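Local coordinates for ferric-siderophore receptor protein (Streptomyces coelicolor, PDB 2X4L) that probably binds iron-loaded siderophores outside the cell and hands them over for uptake, at residues P155-R158 / M159-A163; S236-A239 / K240-T243. All blocks are in the same frame, centred on the assembly; numbering follows the deposited sequence.

Interaction 1: P155-R158 / M159-A163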
# COMPACT_ATOMS: atom_id res chain seq x y z
N PRO A 155 -6.24 -9.07 2.24
CA PRO A 155 -5.44 -8.51 3.34
C PRO A 155 -6.22 -7.54 4.21
O PRO A 155 -5.86 -7.39 5.34
CB PRO A 155 -4.27 -7.85 2.61
CG PRO A 155 -4.78 -7.59 1.20
CD PRO A 155 -5.60 -8.82 0.94
N LEU A 156 -7.26 -6.88 3.68
CA LEU A 156 -8.10 -6.04 4.59
C LEU A 156 -8.78 -6.87 5.65
O LEU A 156 -8.81 -6.52 6.84
CB LEU A 156 -9.13 -5.24 3.81
CG LEU A 156 -8.53 -4.02 3.09
CD1 LEU A 156 -9.61 -3.36 2.19
CD2 LEU A 156 -8.15 -3.00 4.11
N GLN A 157 -9.37 -7.97 5.23
CA GLN A 157 -10.04 -8.73 6.27
C GLN A 157 -9.00 -9.43 7.17
O GLN A 157 -9.28 -9.51 8.38
CB GLN A 157 -11.03 -9.60 5.67
CG GLN A 157 -10.56 -10.67 4.81
CD GLN A 157 -11.63 -11.74 4.75
OE1 GLN A 157 -12.32 -11.89 3.72
NE2 GLN A 157 -11.84 -12.43 5.87
N ARG A 158 -7.83 -9.83 6.62
CA ARG A 158 -6.76 -10.54 7.43
C ARG A 158 -6.24 -9.52 8.52
O ARG A 158 -6.03 -9.81 9.72
CB ARG A 158 -5.59 -11.04 6.57
CG ARG A 158 -5.94 -12.22 5.58
CD ARG A 158 -6.26 -13.49 6.37
NE ARG A 158 -4.99 -14.11 6.80
CZ ARG A 158 -4.73 -14.58 8.01
NH1 ARG A 158 -5.61 -14.51 9.03
NH2 ARG A 158 -3.55 -15.14 8.17
N MET A 159 -5.99 -8.26 8.10
CA MET A 159 -5.56 -7.20 9.04
C MET A 159 -6.62 -6.87 10.11
O MET A 159 -6.30 -6.58 11.28
CB MET A 159 -5.19 -5.94 8.26
CG MET A 159 -4.50 -4.82 9.15
SD MET A 159 -2.90 -5.37 9.87
CE MET A 159 -1.88 -5.20 8.42
N TRP A 160 -7.90 -6.86 9.69
CA TRP A 160 -8.99 -6.71 10.63
C TRP A 160 -8.99 -7.81 11.68
O TRP A 160 -9.11 -7.53 12.89
CB TRP A 160 -10.26 -6.69 9.81
CG TRP A 160 -11.54 -6.84 10.50
CD1 TRP A 160 -11.97 -7.90 11.23
CD2 TRP A 160 -12.64 -5.94 10.41
NE1 TRP A 160 -13.21 -7.68 11.72
CE2 TRP A 160 -13.68 -6.50 11.20
CE3 TRP A 160 -12.83 -4.70 9.81
CZ2 TRP A 160 -14.91 -5.87 11.38
CZ3 TRP A 160 -14.06 -4.07 9.96
CH2 TRP A 160 -15.10 -4.67 10.75
N GLU A 161 -8.85 -9.06 11.24
CA GLU A 161 -8.78 -10.17 12.20
C GLU A 161 -7.60 -9.97 13.17
O GLU A 161 -7.75 -10.26 14.39
CB GLU A 161 -8.65 -11.52 11.45
CG GLU A 161 -9.91 -11.78 10.63
CD GLU A 161 -9.80 -12.84 9.51
OE1 GLU A 161 -8.73 -13.46 9.34
OE2 GLU A 161 -10.88 -13.11 8.85
N LEU A 162 -6.44 -9.56 12.64
CA LEU A 162 -5.27 -9.37 13.49
C LEU A 162 -5.54 -8.26 14.49
O LEU A 162 -5.32 -8.44 15.70
CB LEU A 162 -4.09 -9.00 12.57
CG LEU A 162 -2.78 -8.61 13.30
CD1 LEU A 162 -2.34 -9.76 14.21
CD2 LEU A 162 -1.69 -8.35 12.28
N ALA A 163 -6.09 -7.14 14.04
CA ALA A 163 -6.35 -6.06 14.97
C ALA A 163 -7.32 -6.44 16.12
O ALA A 163 -7.06 -6.14 17.28
CB ALA A 163 -6.90 -4.87 14.16
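Gln157 and Arg158 both reach Glu161 on one flank of the alpha-helix 153-165, at spacings i to i+4 and i to i+3, and divide its carboxylate between them. The helix itself is recorded by four backbone hydrogen bonds: Met159 N to Pro155 O, Trp160 N to Leu156 O, Glu161 N to Gln157 O at 2.9 Å, and Leu162 N to Arg158 O.

The charged pair is a salt bridge, Arg158 NH1 to Glu161 OE1 at 3.3 Å, with the oxygen at the guanidinium edge and in its plane. Bends at chi2 and chi3 (the latter -79°) turn the arginine toward the C-terminal end of the helix, to Glu161. Its other nitrogens have partners outside the helix: NE forms a salt bridge with Asp34 and NH2 a hydrogen bond with Lys32 O, which ties the helix to the N-terminal beta-hairpin.

Apolar contacts tie the helix to its surroundings. Leu156 packs on Phe182 of helix 173-195, Leu162 on Trp29 and Phe31 of strand 29-32, and the Trp160 ring meets that of Tyr304.

The hydrogen bond from the glutamine amide is the more bent of the two at Glu161, 140° at the hydrogen against 159° for Arg158 NH1 to Glu161 OE1. Gln157 NE2 donates to Glu161 OE2 at 3.2 Å, reaching that oxygen from above the carboxylate plane.

Interaction 2: S236-A239 / K240-T243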
# COMPACT_ATOMS: atom_id res chain seq x y z
N SER A 236 2.14 -6.04 -21.79
CA SER A 236 2.17 -7.48 -22.03
C SER A 236 2.99 -8.18 -20.92
O SER A 236 3.88 -7.56 -20.32
CB SER A 236 2.75 -7.75 -23.37
OG SER A 236 4.13 -7.48 -23.42
N GLU A 237 2.76 -9.47 -20.71
CA GLU A 237 3.61 -10.23 -19.81
C GLU A 237 5.05 -10.15 -20.33
O GLU A 237 6.01 -10.10 -19.52
CB GLU A 237 3.07 -11.69 -19.68
CG GLU A 237 1.74 -11.77 -18.76
CD GLU A 237 1.89 -11.16 -17.33
OE1 GLU A 237 3.07 -11.34 -16.72
OE2 GLU A 237 0.82 -10.48 -16.97
N ASP A 238 5.28 -10.14 -21.64
CA ASP A 238 6.64 -10.05 -22.16
C ASP A 238 7.28 -8.77 -21.71
O ASP A 238 8.41 -8.80 -21.28
CB ASP A 238 6.66 -10.27 -23.70
CG ASP A 238 8.02 -10.58 -24.19
OD1 ASP A 238 8.57 -11.52 -23.70
OD2 ASP A 238 8.48 -9.84 -25.09
N ALA A 239 6.49 -7.67 -21.76
CA ALA A 239 7.03 -6.33 -21.39
C ALA A 239 7.30 -6.25 -19.87
O ALA A 239 8.15 -5.43 -19.48
CB ALA A 239 5.99 -5.28 -21.74
N LYS A 240 6.73 -7.10 -19.05
CA LYS A 240 6.97 -7.06 -17.62
C LYS A 240 7.94 -8.10 -17.11
O LYS A 240 8.13 -8.21 -15.91
CB LYS A 240 5.69 -7.27 -16.88
CG LYS A 240 4.61 -6.22 -17.26
CD LYS A 240 3.33 -6.43 -16.44
CE LYS A 240 2.64 -7.72 -16.74
NZ LYS A 240 1.27 -7.81 -16.08
N LYS A 241 8.52 -8.90 -17.99
CA LYS A 241 9.25 -10.10 -17.48
C LYS A 241 10.51 -9.72 -16.75
O LYS A 241 11.01 -10.51 -15.95
CB LYS A 241 9.56 -11.09 -18.65
CG LYS A 241 10.59 -10.55 -19.68
CD LYS A 241 10.57 -11.39 -20.94
CE LYS A 241 11.35 -10.69 -22.12
NZ LYS A 241 11.36 -11.52 -23.37
N ALA A 242 11.08 -8.52 -17.01
CA ALA A 242 12.27 -8.17 -16.25
C ALA A 242 12.04 -7.94 -14.72
O ALA A 242 13.00 -7.84 -13.89
CB ALA A 242 12.97 -6.92 -16.86
N THR A 243 10.80 -7.91 -14.32
CA THR A 243 10.45 -7.79 -12.94
C THR A 243 9.57 -8.97 -12.54
O THR A 243 8.86 -8.89 -11.54
CB THR A 243 9.70 -6.47 -12.60
OG1 THR A 243 8.47 -6.47 -13.32
CG2 THR A 243 10.57 -5.30 -12.94
O HOH W 1 2.03 -10.56 -14.10
O HOH W 2 10.56 -10.94 -26.54
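Lys240 lays its aliphatic chain across the preceding turn, its CG 3.4 Å from Ser236 O and its CE 3.3 Å from Glu237 OE2. The chain then ends in a salt bridge, Lys240 NZ to Glu237 OE2 at 2.9 Å, entering from above the carboxylate plane. A kink at chi3 (-65°) in an otherwise extended lysine carries NZ to that oxygen, while Glu237 bends at chi2 to meet it. Water 1 makes weak hydrogen bonds to Glu237 OE1 and Lys240 NZ, a second and looser link between the two groups.

One residue on, the i to i+3 pairing recurs with a different shape. Asp238 and Lys241 run side by side, and Lys241 NZ meets Asp238 OD1 at 2.8 Å on its syn side, 29° out of the carboxylate plane. The lysine is extended beyond CG, and its CG lies 3.2 Å from Asp238 O. Water 2 donates to Asp238 OD2 and accepts weakly from Lys241 NZ.

The backbone beneath is a type I beta turn from Asp238 to Lys241, closed by Lys241 N to Asp238 O at 3.3 Å. Ser236 OG accepts from Ala239 N at 2.9 Å, an ST motif that overlaps the turn. With alanine at Lys240, the Glu237 carboxylate would probably lose its cationic mate and the Ser236 carbonyl the methylenes that now lie over it.

The whole turn belongs to the surface loop joining strand 231-232 to strand 247-251, two members of the mixed sheet; Thr243 OG1 bonds to Phe247 O at the start of the latter strand.

How the interactions relate
Interaction 1 comes first along the chain, in helix 153-165, and interaction 2 follows in the loop between strands 231-232 and 247-251. Their centres are 31 Å apart and their nearest atoms about 18 Å, so they do not touch. Helix 153-165 follows strand 142-146, an outermost strand of the five-stranded parallel sheet, whereas the loop of interaction 2 joins strands of the separate mixed sheet. Helix 173-195 lies between them in sequence. This division agrees with the two-lobed fold of the family, in which one long helix, here probably 173-195, spans the two lobes and the ligand probably binds in the cleft between. The two contacts therefore probably belong to different lobes.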